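Local coordinates for protein KLLA0F20702p (Kluyveromyces lactis, PDB 5Y5A) that is the Est1 subunit of yeast telomerase, here its helical TPR-family part, and probably binds Cdc13 to help bring the enzyme to telomeres, at residues 408-413 and 421-426; 482-487 and 531-536; 48-53 and 138-143. All coordinates share one frame; numbering follows the deposited sequence.

Interaction 1. Residues 408-413 and 421-426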
loop_
_atom_site.group_PDB
_atom_site.type_symbol
_atom_site.label_atom_id
_atom_site.label_comp_id
_atom_site.label_asym_id
_atom_site.label_seq_id
_atom_site.Cartn_x
_atom_site.Cartn_y
_atom_site.Cartn_z
ATOM N N LYS A 408 -22.882 5.199 10.298
ATOM C CA LYS A 408 -23.344 6.256 9.394
ATOM C C LYS A 408 -23.156 5.919 7.921
ATOM O O LYS A 408 -23.707 6.606 7.059
ATOM C CB LYS A 408 -22.643 7.588 9.704
ATOM C CG LYS A 408 -22.647 7.997 11.173
ATOM C CD LYS A 408 -24.046 8.219 11.705
ATOM C CE LYS A 408 -24.000 8.604 13.173
ATOM N NZ LYS A 408 -25.354 8.613 13.778
ATOM N N VAL A 409 -22.392 4.875 7.611
ATOM C CA VAL A 409 -22.124 4.601 6.199
ATOM C C VAL A 409 -22.568 3.202 5.766
ATOM O O VAL A 409 -23.484 3.070 4.958
ATOM C CB VAL A 409 -20.620 4.788 5.850
ATOM C CG1 VAL A 409 -20.406 4.611 4.363
ATOM C CG2 VAL A 409 -20.136 6.165 6.285
ATOM N N ILE A 410 -21.927 2.169 6.299
ATOM C CA ILE A 410 -22.213 0.802 5.877
ATOM C C ILE A 410 -23.672 0.432 6.159
ATOM O O ILE A 410 -24.312 -0.221 5.336
ATOM C CB ILE A 410 -21.268 -0.215 6.561
ATOM C CG1 ILE A 410 -19.800 0.175 6.329
ATOM C CG2 ILE A 410 -21.522 -1.612 6.032
ATOM C CD1 ILE A 410 -18.781 -0.727 7.053
ATOM N N MET A 411 -24.210 0.879 7.295
ATOM C CA MET A 411 -25.612 0.609 7.625
ATOM C C MET A 411 -26.566 1.230 6.612
ATOM O O MET A 411 -27.676 0.726 6.411
ATOM C CB MET A 411 -25.956 1.117 9.033
ATOM C CG MET A 411 -25.500 0.205 10.165
ATOM S SD MET A 411 -26.373 -1.365 10.207
ATOM C CE MET A 411 -27.937 -0.852 10.916
ATOM N N LYS A 412 -26.139 2.316 5.974
ATOM C CA LYS A 412 -26.975 2.969 4.965
ATOM C C LYS A 412 -26.720 2.407 3.567
ATOM O O LYS A 412 -27.385 2.799 2.614
ATOM C CB LYS A 412 -26.749 4.488 4.950
ATOM C CG LYS A 412 -26.916 5.178 6.301
ATOM C CD LYS A 412 -27.100 6.691 6.137
ATOM C CE LYS A 412 -26.986 7.415 7.479
ATOM N NZ LYS A 412 -27.233 8.883 7.359
ATOM N N GLU A 413 -25.763 1.489 3.440
ATOM C CA GLU A 413 -25.373 1.006 2.116
ATOM C C GLU A 413 -25.153 -0.507 2.000
ATOM O O GLU A 413 -24.551 -0.966 1.030
ATOM C CB GLU A 413 -24.093 1.715 1.664
ATOM C CG GLU A 413 -24.201 3.228 1.581
ATOM C CD GLU A 413 -25.150 3.691 0.492
ATOM O OE1 GLU A 413 -25.621 4.851 0.558
ATOM O OE2 GLU A 413 -25.416 2.900 -0.439
ATOM N N GLN A 421 -16.838 -1.320 -1.842
ATOM C CA GLN A 421 -16.144 -0.800 -0.654
ATOM C C GLN A 421 -16.928 -0.939 0.645
ATOM O O GLN A 421 -16.341 -1.121 1.713
ATOM C CB GLN A 421 -15.774 0.674 -0.832
ATOM C CG GLN A 421 -14.666 0.934 -1.824
ATOM C CD GLN A 421 -15.197 1.240 -3.207
ATOM O OE1 GLN A 421 -16.389 1.062 -3.488
ATOM N NE2 GLN A 421 -14.314 1.709 -4.082
ATOM N N TYR A 422 -18.247 -0.837 0.555
ATOM C CA TYR A 422 -19.083 -0.827 1.752
ATOM C C TYR A 422 -18.941 -2.100 2.578
ATOM O O TYR A 422 -18.607 -2.031 3.759
ATOM C CB TYR A 422 -20.536 -0.586 1.360
ATOM C CG TYR A 422 -20.718 0.813 0.842
ATOM C CD1 TYR A 422 -20.534 1.903 1.685
ATOM C CD2 TYR A 422 -21.025 1.055 -0.486
ATOM C CE1 TYR A 422 -20.683 3.189 1.233
ATOM C CE2 TYR A 422 -21.171 2.356 -0.957
ATOM C CZ TYR A 422 -20.997 3.419 -0.085
ATOM O OH TYR A 422 -21.139 4.724 -0.522
ATOM N N LEU A 423 -19.150 -3.258 1.961
ATOM C CA LEU A 423 -19.003 -4.516 2.688
ATOM C C LEU A 423 -17.532 -4.949 2.788
ATOM O O LEU A 423 -17.160 -5.689 3.695
ATOM C CB LEU A 423 -19.849 -5.608 2.030
ATOM C CG LEU A 423 -21.376 -5.432 2.149
ATOM C CD1 LEU A 423 -22.100 -6.688 1.701
ATOM C CD2 LEU A 423 -21.790 -5.073 3.576
ATOM N N ALA A 424 -16.698 -4.476 1.867
ATOM C CA ALA A 424 -15.258 -4.754 1.930
ATOM C C ALA A 424 -14.635 -4.163 3.187
ATOM O O ALA A 424 -13.758 -4.767 3.792
ATOM C CB ALA A 424 -14.548 -4.216 0.697
ATOM N N MET A 425 -15.096 -2.983 3.581
ATOM C CA MET A 425 -14.606 -2.343 4.798
ATOM C C MET A 425 -14.959 -3.172 6.030
ATOM O O MET A 425 -14.144 -3.319 6.940
ATOM C CB MET A 425 -15.170 -0.915 4.931
ATOM C CG MET A 425 -14.470 0.104 4.023
ATOM S SD MET A 425 -14.948 1.827 4.293
ATOM C CE MET A 425 -16.705 1.761 3.965
ATOM N N ALA A 426 -16.166 -3.727 6.053
ATOM C CA ALA A 426 -16.542 -4.614 7.154
ATOM C C ALA A 426 -15.661 -5.871 7.191
ATOM O O ALA A 426 -15.285 -6.324 8.273
ATOM C CB ALA A 426 -18.024 -4.994 7.060
#
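Tyr422 meets residues 408-413 through its ring, which Glu413 covers on one face and Val409 touches at the edge. The CB of Glu413 stands over the middle of the ring, 3.5 Å from the ring centroid, a CH-pi contact. Its CG lies farther out, 3.5 Å from Tyr422 CE1. The bend at chi2 keeps CB and CG over the ring while the carboxylate, turned 28° from it, goes on to other partners: OE1 is hydrogen-bonded to the hydroxyl of Tyr354 and OE2 to Asn416. Val409 comes in at about a right angle and sets CG1 in the ring plane, 3.4 Å from Tyr422 CE1. The backbone of Tyr422 also takes part, because its O lies 3.5 Å from Ile410 CD1. Leu423 gives a looser contact, with CD2 4.3 Å from Ile410 CG2. Met425 offers its CB, 4.2 Å from Ile410 CD1. Ala426 completes the hole with its CB, 4.3 Å from the same methyl. Ile410 is thus a knob set among Tyr422, Leu423, Met425 and Ala426. Its CG1 lies beside the backbone N and the chain then runs extended (chi2 176°), which carries CD1 into the hole. No hydrogen bond joins the two segments. Helix 421-433 packs here on the last residues of helix 385-410 and on the stretch that follows, within the Est1 DNA/RNA binding domain. Seven residues, neither helix nor strand, connect the segments. Helix 339-379 packs on Tyr422 and Met425, helix 526-546 on Leu423 and Ala426, and helix 447-462 on Ile410.

Interaction 2. Residues 482-487 and 531-536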
loop_
_atom_site.group_PDB
_atom_site.type_symbol
_atom_site.label_atom_id
_atom_site.label_comp_id
_atom_site.label_asym_id
_atom_site.label_seq_id
_atom_site.Cartn_x
_atom_site.Cartn_y
_atom_site.Cartn_z
ATOM N N TYR A 482 -11.315 -10.901 -4.539
ATOM C CA TYR A 482 -12.083 -9.684 -4.781
ATOM C C TYR A 482 -11.167 -8.456 -4.697
ATOM O O TYR A 482 -9.990 -8.578 -4.339
ATOM C CB TYR A 482 -13.243 -9.568 -3.784
ATOM C CG TYR A 482 -14.230 -10.717 -3.852
ATOM C CD1 TYR A 482 -14.419 -11.428 -5.030
ATOM C CD2 TYR A 482 -14.962 -11.099 -2.736
ATOM C CE1 TYR A 482 -15.311 -12.485 -5.094
ATOM C CE2 TYR A 482 -15.863 -12.155 -2.794
ATOM C CZ TYR A 482 -16.028 -12.841 -3.974
ATOM O OH TYR A 482 -16.911 -13.890 -4.035
ATOM N N GLU A 483 -11.706 -7.281 -5.026
ATOM C CA GLU A 483 -10.906 -6.058 -5.099
ATOM C C GLU A 483 -10.127 -5.823 -3.818
ATOM O O GLU A 483 -8.922 -5.562 -3.858
ATOM C CB GLU A 483 -11.784 -4.831 -5.392
ATOM C CG GLU A 483 -12.343 -4.754 -6.815
ATOM C CD GLU A 483 -13.761 -5.305 -6.930
ATOM O OE1 GLU A 483 -14.114 -6.240 -6.172
ATOM O OE2 GLU A 483 -14.521 -4.796 -7.783
ATOM N N GLU A 484 -10.811 -5.925 -2.682
ATOM C CA GLU A 484 -10.170 -5.656 -1.400
ATOM C C GLU A 484 -9.112 -6.719 -1.073
ATOM O O GLU A 484 -8.118 -6.415 -0.416
ATOM C CB GLU A 484 -11.211 -5.553 -0.273
ATOM C CG GLU A 484 -11.996 -6.837 0.027
ATOM C CD GLU A 484 -13.296 -6.940 -0.751
ATOM O OE1 GLU A 484 -14.275 -7.486 -0.192
ATOM O OE2 GLU A 484 -13.342 -6.468 -1.914
ATOM N N ASP A 485 -9.309 -7.949 -1.541
ATOM C CA ASP A 485 -8.303 -8.994 -1.350
ATOM C C ASP A 485 -7.026 -8.610 -2.084
ATOM O O ASP A 485 -5.930 -8.626 -1.520
ATOM C CB ASP A 485 -8.797 -10.360 -1.855
ATOM C CG ASP A 485 -10.050 -10.843 -1.144
ATOM O OD1 ASP A 485 -9.943 -11.366 -0.021
ATOM O OD2 ASP A 485 -11.144 -10.720 -1.721
ATOM N N ILE A 486 -7.185 -8.272 -3.357
ATOM C CA ILE A 486 -6.066 -7.905 -4.203
ATOM C C ILE A 486 -5.278 -6.731 -3.622
ATOM O O ILE A 486 -4.045 -6.754 -3.598
ATOM C CB ILE A 486 -6.538 -7.543 -5.617
ATOM C CG1 ILE A 486 -7.299 -8.716 -6.238
ATOM C CG2 ILE A 486 -5.353 -7.156 -6.494
ATOM C CD1 ILE A 486 -8.003 -8.368 -7.536
ATOM N N MET A 487 -5.994 -5.718 -3.146
ATOM C CA MET A 487 -5.349 -4.515 -2.624
ATOM C C MET A 487 -4.475 -4.810 -1.411
ATOM O O MET A 487 -3.421 -4.201 -1.242
ATOM C CB MET A 487 -6.400 -3.457 -2.270
ATOM C CG MET A 487 -7.172 -2.968 -3.493
ATOM S SD MET A 487 -8.672 -2.048 -3.100
ATOM C CE MET A 487 -7.959 -0.535 -2.458
ATOM N N SER A 531 -23.498 -10.721 -2.689
ATOM C CA SER A 531 -24.087 -11.824 -1.940
ATOM C C SER A 531 -23.001 -12.644 -1.238
ATOM O O SER A 531 -23.125 -12.981 -0.060
ATOM C CB SER A 531 -24.913 -12.709 -2.870
ATOM O OG SER A 531 -25.536 -13.749 -2.143
ATOM N N SER A 532 -21.926 -12.932 -1.964
ATOM C CA SER A 532 -20.776 -13.617 -1.392
ATOM C C SER A 532 -20.170 -12.870 -0.194
ATOM O O SER A 532 -19.804 -13.505 0.799
ATOM C CB SER A 532 -19.706 -13.832 -2.461
ATOM O OG SER A 532 -18.500 -14.289 -1.867
ATOM N N ARG A 533 -20.056 -11.539 -0.277
ATOM C CA ARG A 533 -19.560 -10.751 0.861
ATOM C C ARG A 533 -20.525 -10.797 2.046
ATOM O O ARG A 533 -20.100 -10.796 3.203
ATOM C CB ARG A 533 -19.311 -9.290 0.465
ATOM C CG ARG A 533 -18.128 -9.085 -0.470
ATOM C CD ARG A 533 -17.825 -7.603 -0.663
ATOM N NE ARG A 533 -16.663 -7.400 -1.520
ATOM C CZ ARG A 533 -16.722 -7.182 -2.829
ATOM N NH1 ARG A 533 -17.895 -7.132 -3.458
ATOM N NH2 ARG A 533 -15.600 -7.016 -3.511
ATOM N N VAL A 534 -21.823 -10.817 1.751
ATOM C CA VAL A 534 -22.838 -10.897 2.792
ATOM C C VAL A 534 -22.654 -12.183 3.596
ATOM O O VAL A 534 -22.633 -12.161 4.829
ATOM C CB VAL A 534 -24.262 -10.836 2.199
ATOM C CG1 VAL A 534 -25.304 -11.272 3.228
ATOM C CG2 VAL A 534 -24.557 -9.427 1.690
ATOM N N GLN A 535 -22.488 -13.296 2.892
ATOM C CA GLN A 535 -22.306 -14.589 3.545
ATOM C C GLN A 535 -21.066 -14.613 4.438
ATOM O O GLN A 535 -21.135 -15.018 5.591
ATOM C CB GLN A 535 -22.224 -15.696 2.498
ATOM C CG GLN A 535 -23.413 -15.705 1.559
ATOM C CD GLN A 535 -23.403 -16.891 0.628
ATOM O OE1 GLN A 535 -22.976 -16.790 -0.524
ATOM N NE2 GLN A 535 -23.878 -18.030 1.120
ATOM N N VAL A 536 -19.934 -14.160 3.911
ATOM C CA VAL A 536 -18.700 -14.223 4.675
ATOM C C VAL A 536 -18.765 -13.277 5.872
ATOM O O VAL A 536 -18.134 -13.526 6.899
ATOM C CB VAL A 536 -17.460 -13.897 3.791
ATOM C CG1 VAL A 536 -17.515 -12.462 3.248
ATOM C CG2 VAL A 536 -16.171 -14.134 4.564
#
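A salt-bridge network of Arg533, Glu483 and Glu484 joins the short helix 483-487 to helix 526-546. Arg533 grips Glu484 side-on. NE gives a nearly straight bond (174°) to Glu484 OE1 at 2.7 Å, and NH2 reaches Glu484 OE2 at 2.8 Å. Both oxygens use their syn lone pairs, and the two flat groups are nearly coplanar, 19° apart. The same NH2 also donates to Glu483 OE1 at 3.1 Å, but less straight. There the nitrogen stands out of the Glu483 carboxylate plane. Arg533 gets there with a chain extended from CG to NE. Glu484 has its CG between the backbone N and the carbonyl carbon (chi1 64°); with the bend at chi2, this brings its carboxylate to face NE and NH2 of Arg533.

Tyr482 is the N-cap residue of helix 483-487, so the network gathers at the first turn of that helix. The backbone N of Tyr482 donates to Asp485 OD2 at 2.8 Å. Its CD2 lies over one face of the guanidinium of Arg533, toward the rim, and its CB is 3.5 Å from Arg533 NH2. The phenol runs past the arginine in the opposite direction, and Tyr482 OH and Ser532 OG share a hydrogen bond of 2.7 Å. A leucine in place of Arg533 would probably leave the carboxylates of Glu483 and Glu484 without this shared cation, and Glu484 freer to turn. Arg427 of helix 421-433 also forms salt bridges to Glu484 OE1 and Asp485 OD1, and Arg478 one to Asp485 OD2.

Interaction 3. Residues 48-53 and 138-143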
loop_
_atom_site.group_PDB
_atom_site.type_symbol
_atom_site.label_atom_id
_atom_site.label_comp_id
_atom_site.label_asym_id
_atom_site.label_seq_id
_atom_site.Cartn_x
_atom_site.Cartn_y
_atom_site.Cartn_z
ATOM N N MET A 48 26.542 -9.842 -17.069
ATOM C CA MET A 48 26.324 -10.539 -15.809
ATOM C C MET A 48 24.927 -11.123 -15.799
ATOM O O MET A 48 24.723 -12.273 -15.403
ATOM C CB MET A 48 26.507 -9.601 -14.620
ATOM C CG MET A 48 27.900 -9.019 -14.499
ATOM S SD MET A 48 27.933 -7.760 -13.215
ATOM C CE MET A 48 29.593 -7.122 -13.394
ATOM N N LEU A 49 23.975 -10.317 -16.258
ATOM C CA LEU A 49 22.564 -10.685 -16.265
ATOM C C LEU A 49 22.282 -11.824 -17.237
ATOM O O LEU A 49 21.404 -12.648 -16.992
ATOM C CB LEU A 49 21.705 -9.468 -16.605
ATOM C CG LEU A 49 21.611 -8.419 -15.494
ATOM C CD1 LEU A 49 21.012 -7.114 -16.009
ATOM C CD2 LEU A 49 20.793 -8.961 -14.325
ATOM N N LEU A 50 23.026 -11.866 -18.336
ATOM C CA LEU A 50 22.923 -12.967 -19.282
ATOM C C LEU A 50 23.385 -14.260 -18.631
ATOM O O LEU A 50 22.666 -15.260 -18.652
ATOM C CB LEU A 50 23.750 -12.693 -20.535
ATOM C CG LEU A 50 23.095 -11.906 -21.668
ATOM C CD1 LEU A 50 24.077 -11.753 -22.813
ATOM C CD2 LEU A 50 21.832 -12.603 -22.141
ATOM N N GLN A 51 24.585 -14.231 -18.052
ATOM C CA GLN A 51 25.134 -15.378 -17.333
ATOM C C GLN A 51 24.205 -15.817 -16.207
ATOM O O GLN A 51 24.198 -16.982 -15.821
ATOM C CB GLN A 51 26.519 -15.048 -16.768
ATOM C CG GLN A 51 27.639 -15.050 -17.811
ATOM C CD GLN A 51 28.827 -14.177 -17.421
ATOM O OE1 GLN A 51 28.679 -13.199 -16.686
ATOM N NE2 GLN A 51 30.008 -14.526 -17.917
ATOM N N SER A 52 23.413 -14.880 -15.696
ATOM C CA SER A 52 22.503 -15.157 -14.590
ATOM C C SER A 52 21.171 -15.758 -15.022
ATOM O O SER A 52 20.455 -16.315 -14.198
ATOM C CB SER A 52 22.223 -13.877 -13.795
ATOM O OG SER A 52 23.364 -13.464 -13.074
ATOM N N LEU A 53 20.825 -15.642 -16.299
ATOM C CA LEU A 53 19.457 -15.943 -16.708
ATOM C C LEU A 53 19.328 -16.871 -17.918
ATOM O O LEU A 53 18.214 -17.132 -18.372
ATOM C CB LEU A 53 18.711 -14.635 -16.987
ATOM C CG LEU A 53 18.609 -13.666 -15.806
ATOM C CD1 LEU A 53 17.986 -12.345 -16.225
ATOM C CD2 LEU A 53 17.814 -14.295 -14.673
ATOM N N LEU A 138 13.858 -7.329 -18.801
ATOM C CA LEU A 138 12.468 -7.772 -18.904
ATOM C C LEU A 138 12.215 -8.539 -20.201
ATOM O O LEU A 138 11.729 -9.673 -20.175
ATOM C CB LEU A 138 11.515 -6.580 -18.825
ATOM C CG LEU A 138 11.161 -6.056 -17.438
ATOM C CD1 LEU A 138 10.220 -4.874 -17.555
ATOM C CD2 LEU A 138 10.542 -7.155 -16.596
ATOM N N GLU A 139 12.542 -7.911 -21.328
ATOM C CA GLU A 139 12.370 -8.528 -22.642
ATOM C C GLU A 139 13.142 -9.837 -22.745
ATOM O O GLU A 139 12.654 -10.808 -23.323
ATOM C CB GLU A 139 12.818 -7.575 -23.758
ATOM C CG GLU A 139 11.872 -6.416 -24.028
ATOM C CD GLU A 139 12.348 -5.533 -25.173
ATOM O OE1 GLU A 139 13.560 -5.236 -25.237
ATOM O OE2 GLU A 139 11.509 -5.134 -26.010
ATOM N N LEU A 140 14.353 -9.851 -22.191
ATOM C CA LEU A 140 15.158 -11.063 -22.142
ATOM C C LEU A 140 14.413 -12.156 -21.398
ATOM O O LEU A 140 14.272 -13.274 -21.891
ATOM C CB LEU A 140 16.504 -10.801 -21.464
ATOM C CG LEU A 140 17.342 -12.050 -21.169
ATOM C CD1 LEU A 140 17.813 -12.705 -22.459
ATOM C CD2 LEU A 140 18.525 -11.740 -20.266
ATOM N N ILE A 141 13.925 -11.810 -20.213
ATOM C CA ILE A 141 13.256 -12.757 -19.336
ATOM C C ILE A 141 12.006 -13.347 -19.978
ATOM O O ILE A 141 11.844 -14.564 -20.033
ATOM C CB ILE A 141 12.883 -12.094 -18.003
ATOM C CG1 ILE A 141 14.142 -11.855 -17.170
ATOM C CG2 ILE A 141 11.895 -12.950 -17.233
ATOM C CD1 ILE A 141 13.906 -10.990 -15.952
ATOM N N PHE A 142 11.150 -12.484 -20.475
ATOM C CA PHE A 142 9.917 -12.902 -21.087
ATOM C C PHE A 142 10.099 -13.634 -22.407
ATOM O O PHE A 142 9.189 -14.279 -22.888
ATOM C CB PHE A 142 9.018 -11.695 -21.285
ATOM C CG PHE A 142 8.275 -11.286 -20.052
ATOM C CD1 PHE A 142 8.864 -10.492 -19.114
ATOM C CD2 PHE A 142 6.987 -11.696 -19.842
ATOM C CE1 PHE A 142 8.193 -10.116 -17.982
ATOM C CE2 PHE A 142 6.306 -11.319 -18.711
ATOM C CZ PHE A 142 6.913 -10.527 -17.782
ATOM N N ALA A 143 11.277 -13.523 -22.992
ATOM C CA ALA A 143 11.576 -14.185 -24.261
ATOM C C ALA A 143 12.003 -15.636 -24.060
ATOM O O ALA A 143 11.772 -16.485 -24.922
ATOM C CB ALA A 143 12.654 -13.425 -25.019
#
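Leu140 packs against Leu50 and Leu53, joining two nearly parallel helices of the N-terminal all-helical part of Est1. Residues 138-143 belong to a family of the TPR clan, whose folds stack antiparallel helix pairs. The short segments 48-53 and 138-143 run in the same direction, 19° apart. Their axes come no closer than 11.3 Å, so the distance is bridged by long aliphatic side chains and not by close backbone approach.

Leu140 carries much of the contact. Its CB leaves the helix toward segment 48-53 and only begins the reach. CG is anti to the backbone N (chi1 171°), which extends the chain across to the other helix. At CG the side chain forks into two methyls. Across the two segments CD1 meets Leu50, 4.0 Å from Leu50 CD2. CD2 goes between two leucines: it is 3.9 Å from Leu50 CD2 and 4.1 Å from Leu53 CD1. The same CD2 also lies near the backbone O of Leu49, a looser approach. Leu50 sits at the exposed border of the contact, while Leu53 lies deeper.

Leu53 has its CG beside the backbone N (chi1 -60°) and runs on extended, so its CD1 points across to the other helix. This one methyl serves two neighbours, Leu140 and Ile141. The side-chain contacts between the two segments are apolar, and no hydrogen bond joins them.

Other helices flank the pair. Helix 78-105 touches Leu49 and Leu53, and helix 179-206 touches Ile141 through Ser188. The carbonyl O of Leu53 accepts a hydrogen bond from Tyr145, a polar tie between Leu53 and the residue after helix 113-144. On the side-chain side of Leu53, its CD1 lies 4.0 Å from Ile141 CG1.

Interactions 1 and 2 are neighbours, with centres about 12 Å apart. Helix 421-433 is one side of interaction 1 and packs against both segments of interaction 2. They touch directly: Ala424 CB lies 3.3 Å from Glu484 CD, and Leu423 packs on Arg533 and Val534. Interaction 1 is buried apolar and aromatic packing. Interaction 2 is also largely buried, yet it is held by charges and hydrogen bonds. Interaction 3 stands apart in the N-terminal part, its centre about 47 Å from that of interaction 1 and on the opposite side of the chain's centre. It shares no helix with the others. Its contact is purely aliphatic and runs from buried Leu53 and Ile141 out to exposed Leu50.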